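Transcriptional repressor of the blcABC operon (Agrobacterium tumefaciens, PDB 3MQ0) probably binds DNA as an IclR-type transcription factor and represses the blcABC operon. Local coordinates at residues B[112-115]-B[116-119]; B[31-34]-B[35-39]; B[191-194]-B[195-199]. All blocks are in the same frame, centred on the assembly; numbering follows the deposited sequence.

Interaction 1: residues B[112-115]-B[116-119]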
loop_
_atom_site.group_PDB
_atom_site.type_symbol
_atom_site.label_atom_id
_atom_site.label_comp_id
_atom_site.label_asym_id
_atom_site.label_seq_id
_atom_site.Cartn_x
_atom_site.Cartn_y
_atom_site.Cartn_z
ATOM N N GLN B 112 27.468 -4.097 6.417
ATOM C CA GLN B 112 27.574 -3.698 7.820
ATOM C C GLN B 112 27.419 -4.872 8.782
ATOM O O GLN B 112 27.369 -4.689 9.999
ATOM C CB GLN B 112 26.557 -2.607 8.138
ATOM C CG GLN B 112 25.128 -3.030 7.899
ATOM C CD GLN B 112 24.220 -1.854 7.631
ATOM O OE1 GLN B 112 24.579 -0.935 6.892
ATOM N NE2 GLN B 112 23.037 -1.870 8.237
ATOM N N ARG B 113 27.339 -6.076 8.227
ATOM C CA ARG B 113 27.274 -7.291 9.024
ATOM C C ARG B 113 28.555 -8.083 8.836
ATOM O O ARG B 113 28.572 -9.098 8.138
ATOM C CB ARG B 113 26.079 -8.147 8.608
ATOM C CG ARG B 113 24.731 -7.537 8.938
ATOM C CD ARG B 113 24.515 -7.471 10.437
ATOM N NE ARG B 113 23.215 -6.901 10.786
ATOM C CZ ARG B 113 22.055 -7.528 10.621
ATOM N NH1 ARG B 113 22.028 -8.746 10.097
ATOM N NH2 ARG B 113 20.920 -6.938 10.972
ATOM N N HIS B 114 29.631 -7.611 9.449
ATOM C CA HIS B 114 30.920 -8.275 9.310
ATOM C C HIS B 114 30.891 -9.710 9.840
ATOM O O HIS B 114 31.800 -10.489 9.573
ATOM C CB HIS B 114 32.018 -7.445 9.970
ATOM C CG HIS B 114 32.194 -6.093 9.346
ATOM N ND1 HIS B 114 31.268 -5.081 9.495
ATOM C CD2 HIS B 114 33.169 -5.596 8.551
ATOM C CE1 HIS B 114 31.675 -4.015 8.831
ATOM N NE2 HIS B 114 32.827 -4.300 8.249
ATOM N N ASP B 115 29.843 -10.051 10.584
ATOM C CA ASP B 115 29.655 -11.415 11.074
ATOM C C ASP B 115 29.617 -12.411 9.916
ATOM O O ASP B 115 30.058 -13.555 10.045
ATOM C CB ASP B 115 28.339 -11.527 11.853
ATOM C CG ASP B 115 28.028 -10.278 12.661
ATOM O OD1 ASP B 115 28.153 -10.330 13.909
ATOM O OD2 ASP B 115 27.663 -9.247 12.044
ATOM N N LEU B 116 29.059 -11.976 8.792
ATOM C CA LEU B 116 28.877 -12.848 7.639
ATOM C C LEU B 116 30.019 -12.753 6.612
ATOM O O LEU B 116 29.963 -13.394 5.558
ATOM C CB LEU B 116 27.556 -12.517 6.950
ATOM C CG LEU B 116 26.298 -12.662 7.810
ATOM C CD1 LEU B 116 25.098 -12.193 7.020
ATOM C CD2 LEU B 116 26.123 -14.102 8.290
ATOM N N ASP B 117 31.036 -11.954 6.913
ATOM C CA ASP B 117 32.170 -11.783 6.003
ATOM C C ASP B 117 32.797 -13.093 5.526
ATOM O O ASP B 117 33.238 -13.179 4.378
ATOM C CB ASP B 117 33.265 -10.907 6.636
ATOM C CG ASP B 117 32.935 -9.416 6.602
ATOM O OD1 ASP B 117 31.832 -9.041 6.144
ATOM O OD2 ASP B 117 33.790 -8.615 7.050
ATOM N N PRO B 118 32.853 -14.113 6.400
ATOM C CA PRO B 118 33.517 -15.363 6.008
ATOM C C PRO B 118 32.721 -16.183 4.993
ATOM O O PRO B 118 33.272 -17.133 4.439
ATOM C CB PRO B 118 33.600 -16.148 7.322
ATOM C CG PRO B 118 33.372 -15.143 8.415
ATOM C CD PRO B 118 32.466 -14.117 7.823
ATOM N N TYR B 119 31.458 -15.838 4.752
ATOM C CA TYR B 119 30.610 -16.701 3.922
ATOM C C TYR B 119 30.171 -16.090 2.608
ATOM O O TYR B 119 29.987 -14.874 2.489
ATOM C CB TYR B 119 29.363 -17.142 4.698
ATOM C CG TYR B 119 29.689 -17.549 6.107
ATOM C CD1 TYR B 119 30.341 -18.735 6.367
ATOM C CD2 TYR B 119 29.362 -16.730 7.178
ATOM C CE1 TYR B 119 30.654 -19.105 7.654
ATOM C CE2 TYR B 119 29.679 -17.089 8.467
ATOM C CZ TYR B 119 30.319 -18.278 8.699
ATOM O OH TYR B 119 30.645 -18.643 9.986
HETATM O O HOH W 1 29.357 -9.593 5.300
#

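Interaction 2: residues B[31-34]-B[35-39]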
loop_
_atom_site.group_PDB
_atom_site.type_symbol
_atom_site.label_atom_id
_atom_site.label_comp_id
_atom_site.label_asym_id
_atom_site.label_seq_id
_atom_site.Cartn_x
_atom_site.Cartn_y
_atom_site.Cartn_z
ATOM N N ARG B 31 8.308 14.680 17.707
ATOM C CA ARG B 31 6.938 14.665 18.215
ATOM C C ARG B 31 5.916 14.441 17.099
ATOM O O ARG B 31 4.933 13.728 17.299
ATOM C CB ARG B 31 6.583 15.953 18.977
ATOM C CG ARG B 31 7.493 16.306 20.166
ATOM C CD ARG B 31 7.878 15.108 20.978
ATOM N NE ARG B 31 8.636 15.485 22.170
ATOM C CZ ARG B 31 9.943 15.745 22.192
ATOM N NH1 ARG B 31 10.659 15.693 21.079
ATOM N NH2 ARG B 31 10.538 16.064 23.337
ATOM N N ALA B 32 6.135 15.052 15.937
ATOM C CA ALA B 32 5.205 14.867 14.825
ATOM C C ALA B 32 5.184 13.400 14.404
ATOM O O ALA B 32 4.134 12.834 14.132
ATOM C CB ALA B 32 5.599 15.743 13.651
ATOM N N VAL B 33 6.362 12.792 14.341
ATOM C CA VAL B 33 6.450 11.371 14.017
ATOM C C VAL B 33 5.727 10.511 15.065
ATOM O O VAL B 33 4.984 9.585 14.722
ATOM C CB VAL B 33 7.904 10.946 13.824
ATOM C CG1 VAL B 33 8.019 9.422 13.704
ATOM C CG2 VAL B 33 8.465 11.640 12.579
ATOM N N ARG B 34 5.900 10.837 16.342
ATOM C CA ARG B 34 5.174 10.102 17.386
ATOM C C ARG B 34 3.650 10.203 17.220
ATOM O O ARG B 34 2.918 9.202 17.356
ATOM C CB ARG B 34 5.607 10.586 18.764
ATOM C CG ARG B 34 4.855 9.957 19.923
ATOM C CD ARG B 34 5.527 10.347 21.237
ATOM N NE ARG B 34 6.782 11.054 20.999
ATOM C CZ ARG B 34 7.968 10.467 20.865
ATOM N NH1 ARG B 34 8.070 9.145 20.953
ATOM N NH2 ARG B 34 9.052 11.207 20.637
ATOM N N ILE B 35 3.176 11.410 16.916
ATOM C CA ILE B 35 1.750 11.652 16.683
ATOM C C ILE B 35 1.251 10.869 15.476
ATOM O O ILE B 35 0.200 10.244 15.542
ATOM C CB ILE B 35 1.466 13.160 16.472
ATOM C CG1 ILE B 35 1.644 13.911 17.791
ATOM C CG2 ILE B 35 0.054 13.391 15.938
ATOM C CD1 ILE B 35 1.782 15.416 17.592
ATOM N N LEU B 36 1.990 10.904 14.367
ATOM C CA LEU B 36 1.556 10.146 13.200
ATOM C C LEU B 36 1.508 8.652 13.491
ATOM O O LEU B 36 0.583 7.961 13.059
ATOM C CB LEU B 36 2.425 10.447 11.977
ATOM C CG LEU B 36 2.188 11.879 11.475
ATOM C CD1 LEU B 36 3.346 12.328 10.609
ATOM C CD2 LEU B 36 0.869 12.022 10.713
ATOM N N ASP B 37 2.482 8.150 14.241
ATOM C CA ASP B 37 2.453 6.736 14.592
ATOM C C ASP B 37 1.219 6.383 15.426
ATOM O O ASP B 37 0.622 5.325 15.239
ATOM C CB ASP B 37 3.721 6.329 15.328
ATOM C CG ASP B 37 4.940 6.275 14.419
ATOM O OD1 ASP B 37 4.795 6.323 13.169
ATOM O OD2 ASP B 37 6.054 6.166 14.964
ATOM N N LEU B 38 0.849 7.261 16.352
ATOM C CA LEU B 38 -0.298 7.018 17.224
ATOM C C LEU B 38 -1.600 7.022 16.439
ATOM O O LEU B 38 -2.444 6.155 16.626
ATOM C CB LEU B 38 -0.368 8.059 18.327
ATOM C CG LEU B 38 0.607 7.840 19.476
ATOM C CD1 LEU B 38 0.842 9.143 20.209
ATOM C CD2 LEU B 38 0.074 6.765 20.422
ATOM N N VAL B 39 -1.748 7.994 15.549
ATOM C CA VAL B 39 -2.942 8.078 14.718
ATOM C C VAL B 39 -3.027 6.873 13.782
ATOM O O VAL B 39 -4.093 6.290 13.593
ATOM C CB VAL B 39 -2.963 9.390 13.920
ATOM C CG1 VAL B 39 -4.101 9.394 12.916
ATOM C CG2 VAL B 39 -3.075 10.573 14.880
#

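Interaction 3: residues B[191-194]-B[195-199]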
loop_
_atom_site.group_PDB
_atom_site.type_symbol
_atom_site.label_atom_id
_atom_site.label_comp_id
_atom_site.label_asym_id
_atom_site.label_seq_id
_atom_site.Cartn_x
_atom_site.Cartn_y
_atom_site.Cartn_z
ATOM N N GLY B 191 12.177 -37.069 -2.829
ATOM C CA GLY B 191 10.773 -37.011 -3.185
ATOM C C GLY B 191 9.928 -36.118 -2.312
ATOM O O GLY B 191 10.405 -35.502 -1.355
ATOM N N LEU B 192 8.643 -36.081 -2.630
ATOM C CA LEU B 192 7.734 -35.161 -1.986
ATOM C C LEU B 192 7.628 -35.398 -0.484
ATOM O O LEU B 192 7.651 -34.448 0.300
ATOM C CB LEU B 192 6.360 -35.239 -2.655
ATOM C CG LEU B 192 5.459 -34.040 -2.383
ATOM C CD1 LEU B 192 6.263 -32.752 -2.377
ATOM C CD2 LEU B 192 4.348 -33.977 -3.410
ATOM N N SER B 193 7.523 -36.659 -0.077
ATOM C CA SER B 193 7.390 -36.987 1.334
ATOM C C SER B 193 8.592 -36.503 2.139
ATOM O O SER B 193 8.454 -35.934 3.226
ATOM C CB SER B 193 7.231 -38.499 1.510
ATOM O OG SER B 193 7.208 -38.838 2.887
ATOM N N GLN B 194 9.783 -36.734 1.609
ATOM C CA GLN B 194 10.979 -36.317 2.318
ATOM C C GLN B 194 11.076 -34.793 2.358
ATOM O O GLN B 194 11.503 -34.217 3.361
ATOM C CB GLN B 194 12.217 -36.941 1.665
ATOM C CG GLN B 194 12.212 -38.473 1.677
ATOM C CD GLN B 194 11.576 -39.109 0.436
ATOM O OE1 GLN B 194 10.548 -38.649 -0.081
ATOM N NE2 GLN B 194 12.196 -40.184 -0.046
ATOM N N LEU B 195 10.671 -34.143 1.272
ATOM C CA LEU B 195 10.682 -32.686 1.216
ATOM C C LEU B 195 9.744 -32.114 2.284
ATOM O O LEU B 195 10.092 -31.161 2.984
ATOM C CB LEU B 195 10.290 -32.199 -0.186
ATOM C CG LEU B 195 10.086 -30.697 -0.363
ATOM C CD1 LEU B 195 11.387 -29.929 -0.073
ATOM C CD2 LEU B 195 9.566 -30.379 -1.758
ATOM N N GLU B 196 8.562 -32.702 2.423
ATOM C CA GLU B 196 7.596 -32.176 3.376
ATOM C C GLU B 196 8.051 -32.291 4.824
ATOM O O GLU B 196 7.721 -31.436 5.658
ATOM C CB GLU B 196 6.224 -32.813 3.166
ATOM C CG GLU B 196 5.537 -32.249 1.914
ATOM C CD GLU B 196 4.140 -32.794 1.721
ATOM O OE1 GLU B 196 4.011 -34.015 1.505
ATOM O OE2 GLU B 196 3.171 -32.003 1.790
ATOM N N GLU B 197 8.830 -33.324 5.127
ATOM C CA GLU B 197 9.458 -33.412 6.446
ATOM C C GLU B 197 10.435 -32.250 6.649
ATOM O O GLU B 197 10.420 -31.582 7.685
ATOM C CB GLU B 197 10.166 -34.754 6.618
ATOM C CG GLU B 197 9.193 -35.915 6.644
ATOM C CD GLU B 197 9.836 -37.259 6.353
ATOM O OE1 GLU B 197 11.064 -37.318 6.087
ATOM O OE2 GLU B 197 9.094 -38.262 6.382
ATOM N N GLU B 198 11.284 -32.008 5.661
ATOM C CA GLU B 198 12.215 -30.883 5.738
ATOM C C GLU B 198 11.479 -29.557 5.900
ATOM O O GLU B 198 11.929 -28.679 6.639
ATOM C CB GLU B 198 13.076 -30.801 4.482
ATOM C CG GLU B 198 14.127 -31.888 4.322
ATOM C CD GLU B 198 14.948 -31.669 3.058
ATOM O OE1 GLU B 198 14.347 -31.288 2.030
ATOM O OE2 GLU B 198 16.183 -31.858 3.086
ATOM N N LEU B 199 10.367 -29.393 5.195
ATOM C CA LEU B 199 9.643 -28.131 5.242
ATOM C C LEU B 199 9.006 -27.899 6.609
ATOM O O LEU B 199 8.957 -26.766 7.084
ATOM C CB LEU B 199 8.578 -28.063 4.141
ATOM C CG LEU B 199 9.088 -28.144 2.690
ATOM C CD1 LEU B 199 7.915 -27.960 1.700
ATOM C CD2 LEU B 199 10.173 -27.119 2.416
#

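Interaction 1: residues B[112-115]-B[116-119]
R113 meets L116 through its backbone: the carbonyl O of R113 accepts the N-H of L116 at 3.0 Å, with the donor standing above the carbonyl plane rather than within it. A water also reaches R113 O at 3.0 Å and D117 OD1 at 2.7 Å, tying the start of the turn to the carboxylate four residues on. The R113 side chain turns from the loop and packs on A263 of helix 247-267. H114 O accepts D117 N at 3.1 Å, the donor standing 72° out of the carbonyl plane. H114 and D117 both set CG beside their own backbone N (chi1 -62° for H114), which brings imidazole and carboxylate alongside, their planes 59° apart. H114 CD2 approaches D117 OD2 to 3.4 Å, whereas NE2 of H114 stays 4.6 Å from that oxygen, so the ring meets the carboxylate through a carbon, not a nitrogen. D115 contributes its carbonyl O, which lies 3.3 Å from CD of the P118 ring. P118 CB in turn covers one face of the Y119 ring, whose side chain packs on L253 and I238. Y119 N bonds to L116 O at 3.0 Å. A short 3-10 turn running into the type I beta turn so closed, L116 to Y119, thus joins helix 102-110 to strand 120-127 in the GAF-like effector domain of the IclR family.

Interaction 2: residues B[31-34]-B[35-39]
Helix 27-41 belongs to the helix-turn-helix domain of the IclR family, and residues 31-39 form about two and a half regular turns of it. Four successive backbone bonds of the i to i+4 kind cross from one segment to the other: I35 N to R31 O, L36 N to A32 O, D37 N to V33 O and L38 N to R34 O, all close to 2.9-3.0 Å long. On the buried side, I35 CG1 rests 3.3 Å from R31 O and L36 CG lies 3.4 Å from A32 O, each placed there by a first torsion that sets the branch beside its own backbone N (chi1 -71° for I35). From here I35 reaches L66 and M69 of helix 59-71, and L36 reaches L75 and I85. V33 and D37 lie alongside each other, V33 CG1 4.0 Å from D37 OD2, a van der Waals contact of a methyl with a carboxylate oxygen. The R34 chain runs beside L38 on the exposed face, with R34 CG 4.1 Å from L38 CD1, before it bends at a nearly eclipsed chi3 (-7°) and carries the guanidinium away. The charged ends of R31 and D37 find their partners beyond these turns: R31 makes salt bridges to D56 and D24, and D37 OD1 is hydrogen-bonded by H88 and W92 of the second subunit. The turns are held by backbone bonds, and their apolar side chains serve the packing of the domain, while the D37 carboxylate is spent on the dimer; two N-H donors on OD1 would be expected to favour its ionised form.

Interaction 3: residues B[191-194]-B[195-199]
L192 and L195 supply the apolar part of this contact: their side chains pass at a slant, with L192 CD1 4.1 Å from L195 CD2. Both have CG anti to the backbone N (chi1 -161° for L192), which turns the branched ends to where they can meet, and L195 continues onto F180. Backbone hydrogen bonds make up the second group. G191, the N-cap residue, gives its carbonyl O to L195 N at 3.0 Å, and L192 O takes E196 N at 2.9 Å. The following two are longer, E197 N to S193 O at 3.3 Å and E198 N to Q194 O at 3.2 Å. Acidic side chains form the third group. The extended E196 chain slants past L192, bringing OE1 to 4.1 Å from L192 CG, and its carboxylate is paired with R174 of helix 170-176. E197 reaches back along the surface, its OE2 4.0 Å from S193 OG, too far for a hydrogen bond. E198 instead turns to K162 and Q213. E196 to E198, in the second turn, may gain modestly from the helix dipole. This is the amino-terminal end of an amphipathic helix, 192-205, packed on helix 170-176 in the GAF-like domain of an IclR regulator.

Overall arrangement
The three contacts follow one another along the chain in the order 2, 1, 3 and none touches another. Interaction 2 is the buried one and lies in the DNA-binding domain, where the second subunit also covers it; interactions 1 and 3 belong to the effector domain, touch no other subunit, and are partly buried and superficial respectively. Interactions 2 and 3 share regular i to i+4 helix bonding, yet their centres are 47 Å apart on opposite sides of the chain's centre. Residues 112-119 instead wind tightly, with i to i+3 bonds and a bridging water. Apolar side chains dominate 31-39, whereas in 191-199 two of the three glutamates, E196 and E198, pair with basic residues.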